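Local coordinates for KLLA0E08119p (Kluyveromyces lactis, PDB 3VA7), which probably catalyses the biotin- and ATP-dependent carboxylation of urea to urea-1-carboxylate, this chain being the carboxylase part of a longer enzyme that probably also hydrolyses the product, at residues V598-L602 against G603-T607; G673-L677 against F678-Y682; I865-L868 against I869-V872; K906-I909 against A910-S913. One frame throughout, in Å; residues are numbered along the deposited sequence.

Overall arrangement
All four contacts are local, each between adjoining pieces of one chain, and they follow one another in series, neither nesting nor crossing. Contact 1 closes a tight turn in the loop between strands 587-592 and 626-628. Contact 2 closes the turn that leads into helix 680-688, its centre about 41 Å from that of contact 1; both belong to carboxyltransferase subdomains A and B. Contacts 3 and 4 lie in subdomains C and D, on helices 859-875 and 901-912. Their centres are about 11 Å apart, and Val872 packs against Tyr911 and Leu908, and Leu868 against Glu912, so that the two helices lie against each other.

Contact 1 of 4, residues V598-L602 against G603-T607; sequences VPEYL and GSRST
Val598 O accepts a hydrogen bond from Arg605 NE at 2.7 Å, the donor lying nearly along the C=O axis although the oxygen is tilted somewhat from the guanidinium plane. With CG anti to its carbonyl carbon (chi1 -68°) and the chain extended as far as NE, Arg605 runs back past Val598, in the direction opposite to that side chain, and its CB rests 3.7 Å from Val598 CG1. Glu600 comes over one face of the guanidinium: its CG sits 3.7 Å above the plane, over the centre. The carboxylate goes past the cation, with OE2 4.1 Å from Arg605 NH1 and well out of the guanidinium plane, so any attraction is probably one of nearby charges, without an aimed N-H. Beyond this pair the chain reverses in a type I' beta turn from Tyr601 to Ser604. Tyr601 N donates to Ser604 O at 2.9 Å, almost straight, and Ser604 N returns a longer bond to Tyr601 O at 3.3 Å. Gly603 holds backbone angles at which a CB would jam against Leu602 O. Ser604 OG accepts from Ser606 N at 2.8 Å, forming an ST turn, and also bonds to Asp491. The loop is fastened to strand 488-490 by backbone bonds of Thr607 with Val489 and by Val598 packing on Val489, while Tyr601 OH reaches Lys1056 O in the loop after strand 1045-1049.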
# COMPACT_ATOMS: atom_id res chain seq x y z
N VAL A 598 -6.50 7.40 10.28
CA VAL A 598 -5.97 6.79 9.08
C VAL A 598 -6.87 5.59 8.79
O VAL A 598 -7.36 4.96 9.69
CB VAL A 598 -4.46 6.48 9.36
CG1 VAL A 598 -4.21 5.06 9.84
CG2 VAL A 598 -3.60 6.90 8.20
N PRO A 599 -7.13 5.30 7.52
CA PRO A 599 -8.06 4.16 7.26
C PRO A 599 -7.49 2.78 7.65
O PRO A 599 -6.27 2.59 7.59
CB PRO A 599 -8.32 4.25 5.75
CG PRO A 599 -7.10 5.06 5.18
CD PRO A 599 -6.70 6.00 6.29
N GLU A 600 -8.35 1.85 8.06
CA GLU A 600 -7.92 0.48 8.28
C GLU A 600 -7.65 -0.23 6.95
O GLU A 600 -8.25 0.10 5.91
CB GLU A 600 -8.97 -0.34 9.00
CG GLU A 600 -9.48 0.23 10.33
CD GLU A 600 -10.47 -0.72 11.01
OE1 GLU A 600 -11.59 -0.89 10.47
OE2 GLU A 600 -10.15 -1.32 12.05
N TYR A 601 -6.76 -1.23 6.98
CA TYR A 601 -6.63 -2.18 5.91
C TYR A 601 -6.52 -3.54 6.60
O TYR A 601 -5.70 -3.74 7.53
CB TYR A 601 -5.38 -1.87 5.03
CG TYR A 601 -5.14 -2.89 3.91
CD1 TYR A 601 -5.91 -2.88 2.76
CD2 TYR A 601 -4.13 -3.86 4.02
CE1 TYR A 601 -5.70 -3.82 1.76
CE2 TYR A 601 -3.91 -4.82 3.01
CZ TYR A 601 -4.70 -4.78 1.89
OH TYR A 601 -4.51 -5.69 0.88
N LEU A 602 -7.36 -4.47 6.16
CA LEU A 602 -7.41 -5.79 6.78
C LEU A 602 -7.50 -5.80 8.33
O LEU A 602 -6.88 -6.62 9.01
CB LEU A 602 -6.25 -6.66 6.30
CG LEU A 602 -6.38 -7.18 4.87
CD1 LEU A 602 -5.10 -7.89 4.55
CD2 LEU A 602 -7.62 -8.13 4.64
N GLY A 603 -8.29 -4.88 8.88
CA GLY A 603 -8.61 -4.90 10.29
C GLY A 603 -7.78 -3.96 11.16
O GLY A 603 -8.06 -3.80 12.35
N SER A 604 -6.76 -3.35 10.58
CA SER A 604 -5.74 -2.65 11.36
C SER A 604 -5.23 -1.43 10.63
O SER A 604 -5.12 -1.40 9.39
CB SER A 604 -4.54 -3.55 11.63
OG SER A 604 -3.48 -2.76 12.10
N ARG A 605 -4.89 -0.43 11.42
CA ARG A 605 -4.29 0.77 10.92
C ARG A 605 -2.78 0.70 10.90
O ARG A 605 -2.13 1.73 10.67
CB ARG A 605 -4.75 1.95 11.76
CG ARG A 605 -6.21 2.21 11.55
CD ARG A 605 -6.67 3.30 12.44
NE ARG A 605 -7.98 3.79 12.02
CZ ARG A 605 -9.15 3.38 12.48
NH1 ARG A 605 -9.23 2.42 13.37
NH2 ARG A 605 -10.27 3.95 11.98
N SER A 606 -2.20 -0.48 11.12
CA SER A 606 -0.75 -0.59 11.15
C SER A 606 -0.17 -0.51 9.77
O SER A 606 -0.75 -1.06 8.81
CB SER A 606 -0.29 -1.88 11.80
OG SER A 606 -0.43 -1.81 13.19
N THR A 607 1.00 0.13 9.70
CA THR A 607 1.77 0.23 8.48
C THR A 607 2.64 -1.00 8.21
O THR A 607 3.48 -1.36 9.04
CB THR A 607 2.72 1.41 8.55
OG1 THR A 607 2.02 2.60 8.99
CG2 THR A 607 3.35 1.65 7.20

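Contact 2 of 4, residues G673-L677 against F678-Y682; sequences GSIDL and FKEEY
Phe678 N donates to Ser674 O at 3.2 Å and so closes an alpha-turn just ahead of helix 680-688 in the carboxyltransferase domain. Ser674 O also takes the N-H of Leu677, so two successive amides grip one carbonyl. From CB outward, the Phe678 side chain first lies against the peptide it has just left, CB being 3.6 Å from Leu677 C. CG, anti to its own carbonyl carbon (chi1 -62°), stays beside that same Leu677 carbon. CD1 then meets Leu677 CB at 4.1 Å and approaches Gly673 CA obliquely at 4.4 Å, while Ser674 O stands at the ring edge, near its plane. Beyond the turn, the ring meets Trp711 at a moderate tilt, packs edge-to-face with Phe738 and touches Val757 and Gln759 of strand 756-762. It remains about 13 Å from the bound biotin group. Away from these ring contacts, Asp676 forms a salt bridge with Arg841, and Ile675 crosses Glu680, its CG2 3.8 Å from Glu680 CG. Ile675 CA also makes a CA-H...O contact with Phe678 O, 3.2 Å long, with an angle of 162° at the hydrogen.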
# COMPACT_ATOMS: atom_id res chain seq x y z
N GLY A 673 15.38 -27.04 18.30
CA GLY A 673 16.53 -27.19 19.23
C GLY A 673 16.61 -28.62 19.77
O GLY A 673 16.57 -28.83 20.98
N SER A 674 16.72 -29.61 18.88
CA SER A 674 16.73 -31.02 19.26
C SER A 674 17.74 -31.72 18.41
O SER A 674 18.11 -31.18 17.37
CB SER A 674 15.38 -31.64 19.02
OG SER A 674 15.07 -31.56 17.66
N ILE A 675 18.20 -32.90 18.82
CA ILE A 675 19.44 -33.47 18.23
C ILE A 675 19.20 -34.25 16.91
O ILE A 675 20.13 -34.80 16.34
CB ILE A 675 20.28 -34.32 19.25
CG1 ILE A 675 19.50 -35.57 19.73
CG2 ILE A 675 20.65 -33.50 20.46
CD1 ILE A 675 20.38 -36.60 20.51
N ASP A 676 17.95 -34.30 16.45
CA ASP A 676 17.62 -34.80 15.11
C ASP A 676 18.13 -33.80 14.06
O ASP A 676 18.34 -34.17 12.90
CB ASP A 676 16.09 -35.01 14.93
CG ASP A 676 15.27 -33.87 15.50
OD1 ASP A 676 14.21 -33.48 14.98
OD2 ASP A 676 15.70 -33.31 16.50
N LEU A 677 18.36 -32.54 14.49
CA LEU A 677 18.79 -31.45 13.61
C LEU A 677 20.14 -30.77 13.96
O LEU A 677 20.97 -30.58 13.07
CB LEU A 677 17.67 -30.39 13.51
CG LEU A 677 16.35 -31.02 13.08
CD1 LEU A 677 15.12 -30.21 13.48
CD2 LEU A 677 16.42 -31.26 11.58
N PHE A 678 20.31 -30.34 15.21
CA PHE A 678 21.59 -29.76 15.71
C PHE A 678 22.39 -30.70 16.64
O PHE A 678 21.83 -31.42 17.46
CB PHE A 678 21.31 -28.52 16.54
CG PHE A 678 20.65 -27.41 15.79
CD1 PHE A 678 19.25 -27.32 15.75
CD2 PHE A 678 21.41 -26.41 15.17
CE1 PHE A 678 18.63 -26.29 15.10
CE2 PHE A 678 20.79 -25.36 14.50
CZ PHE A 678 19.39 -25.29 14.47
N LYS A 679 23.72 -30.65 16.59
CA LYS A 679 24.46 -31.36 17.63
C LYS A 679 24.19 -30.78 19.01
O LYS A 679 24.08 -29.54 19.16
CB LYS A 679 25.97 -31.38 17.33
CG LYS A 679 26.32 -32.50 16.39
CD LYS A 679 27.75 -32.40 15.88
CE LYS A 679 27.93 -33.33 14.65
NZ LYS A 679 26.86 -34.44 14.65
N GLU A 680 24.07 -31.68 20.00
CA GLU A 680 24.07 -31.36 21.45
C GLU A 680 24.90 -30.14 21.81
O GLU A 680 24.36 -29.19 22.35
CB GLU A 680 24.59 -32.54 22.28
CG GLU A 680 23.53 -33.44 22.95
CD GLU A 680 22.82 -32.71 24.06
OE1 GLU A 680 21.55 -32.69 24.10
OE2 GLU A 680 23.58 -32.11 24.87
N GLU A 681 26.21 -30.17 21.54
CA GLU A 681 27.07 -29.06 21.99
C GLU A 681 26.66 -27.74 21.37
O GLU A 681 26.69 -26.68 22.04
CB GLU A 681 28.58 -29.32 21.88
CG GLU A 681 29.11 -29.89 20.58
CD GLU A 681 30.63 -29.65 20.41
OE1 GLU A 681 31.27 -30.44 19.66
OE2 GLU A 681 31.19 -28.68 21.02
N TYR A 682 26.24 -27.78 20.10
CA TYR A 682 25.80 -26.54 19.49
C TYR A 682 24.57 -25.91 20.18
O TYR A 682 24.54 -24.67 20.38
CB TYR A 682 25.67 -26.60 17.96
CG TYR A 682 25.40 -25.21 17.48
CD1 TYR A 682 26.41 -24.25 17.50
CD2 TYR A 682 24.11 -24.82 17.10
CE1 TYR A 682 26.16 -22.94 17.12
CE2 TYR A 682 23.85 -23.50 16.72
CZ TYR A 682 24.88 -22.56 16.73
OH TYR A 682 24.61 -21.27 16.34

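Contact 3 of 4, residues I865-L868 against I869-V872; sequences INRL and IHQV
Arg867 and His870 lie side by side, pointing the same way from one side of helix 859-875, with guanidinium and imidazole stacked face to face. The two planes are only 19° apart and the group centres 4.1 Å. The overlap is offset: Arg867 NH2 stands over the middle of the imidazole, 3.3 Å above its plane, whereas His870 CG lies toward the rim of the guanidinium. Arg867 bends at chi2 and chi3 instead of extending, which brings the guanidinium forward along the helix, onto the His870 ring; His870 meets it with CG set opposite its backbone N (chi1 167°). Beside them, Asn866 brings CG to the edge of the guanidinium, in its plane, and its ND2 is bonded to Tyr863 O. With an alanine at position His870, one guanidinium face is likely to lose its flat partner and the Arg867 end to be freer to swing.

The apolar side chains cross where the arginine and histidine run parallel. Ile865 CG2 comes within 4.1 Å of Ile869 CD1, and Ile869 CG1 lies 3.4 Å from Ile865 O. Those two isoleucines pack on strand 880-885, against Gln885 and Met883, and Ile865 with Leu868 also touches Tyr852. Four i to i+4 bonds hold the backbone, the shortest from Gln871 N to Arg867 O at 2.8 Å. The stack is thus a cation-pi contact between residues i and i+3; a positive guanidinium over the imidazole would be expected to favour the neutral histidine and to discourage its protonation.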
# COMPACT_ATOMS: atom_id res chain seq x y z
N ILE A 865 -3.50 -32.52 6.49
CA ILE A 865 -3.43 -31.25 7.24
C ILE A 865 -4.76 -30.57 7.03
O ILE A 865 -5.35 -29.95 7.95
CB ILE A 865 -2.30 -30.36 6.71
CG1 ILE A 865 -0.93 -31.03 6.98
CG2 ILE A 865 -2.42 -28.88 7.22
CD1 ILE A 865 0.13 -30.43 6.09
N ASN A 866 -5.28 -30.71 5.83
CA ASN A 866 -6.54 -30.09 5.58
C ASN A 866 -7.62 -30.75 6.51
O ASN A 866 -8.53 -30.06 7.01
CB ASN A 866 -6.85 -30.16 4.12
CG ASN A 866 -8.28 -30.22 3.87
OD1 ASN A 866 -8.93 -29.23 3.52
ND2 ASN A 866 -8.83 -31.40 4.07
N ARG A 867 -7.46 -32.04 6.80
CA ARG A 867 -8.47 -32.80 7.55
C ARG A 867 -8.32 -32.48 9.07
O ARG A 867 -9.30 -32.29 9.76
CB ARG A 867 -8.36 -34.32 7.26
CG ARG A 867 -9.08 -34.89 6.03
CD ARG A 867 -9.84 -33.83 5.17
NE ARG A 867 -11.27 -33.73 5.42
CZ ARG A 867 -12.06 -32.70 5.11
NH1 ARG A 867 -11.60 -31.59 4.52
NH2 ARG A 867 -13.37 -32.78 5.43
N LEU A 868 -7.08 -32.42 9.58
CA LEU A 868 -6.83 -31.94 10.94
C LEU A 868 -7.53 -30.59 11.19
O LEU A 868 -8.23 -30.45 12.17
CB LEU A 868 -5.32 -31.85 11.26
CG LEU A 868 -5.04 -31.43 12.70
CD1 LEU A 868 -5.71 -32.43 13.63
CD2 LEU A 868 -3.54 -31.38 13.07
N ILE A 869 -7.37 -29.64 10.27
CA ILE A 869 -7.94 -28.33 10.41
C ILE A 869 -9.42 -28.51 10.49
O ILE A 869 -10.09 -27.84 11.28
CB ILE A 869 -7.56 -27.38 9.21
CG1 ILE A 869 -6.07 -26.94 9.29
CG2 ILE A 869 -8.49 -26.18 9.13
CD1 ILE A 869 -5.53 -26.34 8.03
N HIS A 870 -9.94 -29.42 9.68
CA HIS A 870 -11.36 -29.66 9.62
C HIS A 870 -11.87 -30.25 10.95
O HIS A 870 -12.94 -29.90 11.41
CB HIS A 870 -11.70 -30.54 8.42
CG HIS A 870 -13.08 -31.09 8.44
ND1 HIS A 870 -14.18 -30.36 8.02
CD2 HIS A 870 -13.55 -32.31 8.81
CE1 HIS A 870 -15.27 -31.11 8.14
NE2 HIS A 870 -14.91 -32.30 8.61
N GLN A 871 -11.08 -31.10 11.59
CA GLN A 871 -11.45 -31.66 12.85
C GLN A 871 -11.50 -30.66 13.97
O GLN A 871 -12.29 -30.82 14.92
CB GLN A 871 -10.44 -32.74 13.24
CG GLN A 871 -10.69 -34.08 12.61
CD GLN A 871 -12.14 -34.52 12.72
OE1 GLN A 871 -12.62 -35.25 11.86
NE2 GLN A 871 -12.88 -34.05 13.76
N VAL A 872 -10.65 -29.64 13.92
CA VAL A 872 -10.72 -28.58 14.89
C VAL A 872 -11.97 -27.73 14.63
O VAL A 872 -12.60 -27.25 15.57
CB VAL A 872 -9.42 -27.75 14.90
CG1 VAL A 872 -9.50 -26.54 15.81
CG2 VAL A 872 -8.23 -28.62 15.29

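Contact 4 of 4, residues K906-I909 against A910-S913; sequences KCLI and AYES
The backbone of 906-912 is alpha-helical: Tyr911 N points almost straight at Cys907 O (2.6 Å, 174°), Ala910 N donates to Lys906 O and more weakly to Cys907 O, and Glu912 N donates to Leu908 O. Tyr911 has CG beside its backbone N (chi1 -55°), which carries the ring back over the preceding turn. One face of it looks onto Cys907, whose O lies 3.2 Å above the ring plane, toward the rim. Cys907 CB makes a CH-pi contact, 4.0 Å from the centroid of the Tyr911 ring, while its SG stands obliquely farther out, a sulfur-aromatic approach at 5.2 Å. Leu908 CD2 comes to Tyr911 CD1 at 4.4 Å. The ring is also stacked with His875, and its hydroxyl is bonded to Thr877. A serine in place of Tyr911 would probably leave Cys907 and His875 without their aromatic partner and Thr877 without this hydroxyl. A water bridges Leu908 O and Glu912 OE1, donating to both (2.7 Å to the latter); Tyr852 also bonds OE1, and OE2 forms a salt bridge with Arg864. Ala910 O accepts from both Ser913 N and Ser913 OG. The arrangement is an i to i+4 aromatic contact on an amphipathic helix, which packs Leu908, Ile909 and Glu912 onto strand 838-842 of an antiparallel sheet in carboxyltransferase subdomains C and D.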
# COMPACT_ATOMS: atom_id res chain seq x y z
N LYS A 906 -3.21 -32.56 24.10
CA LYS A 906 -4.14 -33.67 24.18
C LYS A 906 -5.35 -33.54 23.21
O LYS A 906 -5.71 -34.51 22.58
CB LYS A 906 -4.59 -33.90 25.63
CG LYS A 906 -3.47 -34.14 26.64
CD LYS A 906 -4.04 -34.26 28.05
CE LYS A 906 -3.00 -34.27 29.16
NZ LYS A 906 -3.65 -33.74 30.44
N CYS A 907 -5.99 -32.39 23.05
CA CYS A 907 -7.08 -32.43 22.09
C CYS A 907 -6.54 -32.85 20.71
O CYS A 907 -7.21 -33.64 19.97
CB CYS A 907 -7.85 -31.13 21.98
SG CYS A 907 -8.58 -30.57 23.51
N LEU A 908 -5.35 -32.32 20.38
CA LEU A 908 -4.78 -32.53 19.08
C LEU A 908 -4.44 -34.00 18.87
O LEU A 908 -4.80 -34.56 17.82
CB LEU A 908 -3.58 -31.61 18.81
CG LEU A 908 -3.85 -30.11 18.73
CD1 LEU A 908 -2.59 -29.32 18.58
CD2 LEU A 908 -4.83 -29.78 17.63
N ILE A 909 -3.75 -34.62 19.85
CA ILE A 909 -3.43 -36.03 19.76
C ILE A 909 -4.73 -36.78 19.52
O ILE A 909 -4.76 -37.78 18.81
CB ILE A 909 -2.95 -36.61 21.09
CG1 ILE A 909 -1.72 -35.90 21.67
CG2 ILE A 909 -2.87 -38.17 21.01
CD1 ILE A 909 -0.60 -35.90 20.85
N ALA A 910 -5.82 -36.29 20.11
CA ALA A 910 -7.05 -37.03 20.09
C ALA A 910 -7.83 -36.80 18.83
O ALA A 910 -8.30 -37.78 18.21
CB ALA A 910 -7.88 -36.73 21.32
N TYR A 911 -7.98 -35.53 18.41
CA TYR A 911 -8.64 -35.28 17.12
C TYR A 911 -7.83 -36.00 16.01
O TYR A 911 -8.39 -36.32 14.95
CB TYR A 911 -8.69 -33.80 16.75
CG TYR A 911 -9.31 -32.84 17.74
CD1 TYR A 911 -8.89 -31.51 17.76
CD2 TYR A 911 -10.35 -33.24 18.61
CE1 TYR A 911 -9.42 -30.64 18.60
CE2 TYR A 911 -10.89 -32.36 19.48
CZ TYR A 911 -10.42 -31.04 19.48
OH TYR A 911 -10.91 -30.11 20.36
N GLU A 912 -6.53 -36.22 16.25
CA GLU A 912 -5.71 -36.83 15.22
C GLU A 912 -6.22 -38.20 14.83
O GLU A 912 -6.12 -38.56 13.66
CB GLU A 912 -4.25 -36.94 15.63
CG GLU A 912 -3.36 -37.66 14.61
CD GLU A 912 -3.07 -36.86 13.34
OE1 GLU A 912 -3.14 -35.64 13.35
OE2 GLU A 912 -2.73 -37.46 12.31
N SER A 913 -6.78 -38.95 15.79
CA SER A 913 -7.31 -40.30 15.50
C SER A 913 -8.68 -40.26 14.85
O SER A 913 -9.20 -41.29 14.44
CB SER A 913 -7.35 -41.15 16.76
OG SER A 913 -8.34 -40.67 17.68
O HOH W 1 -2.87 -33.85 15.40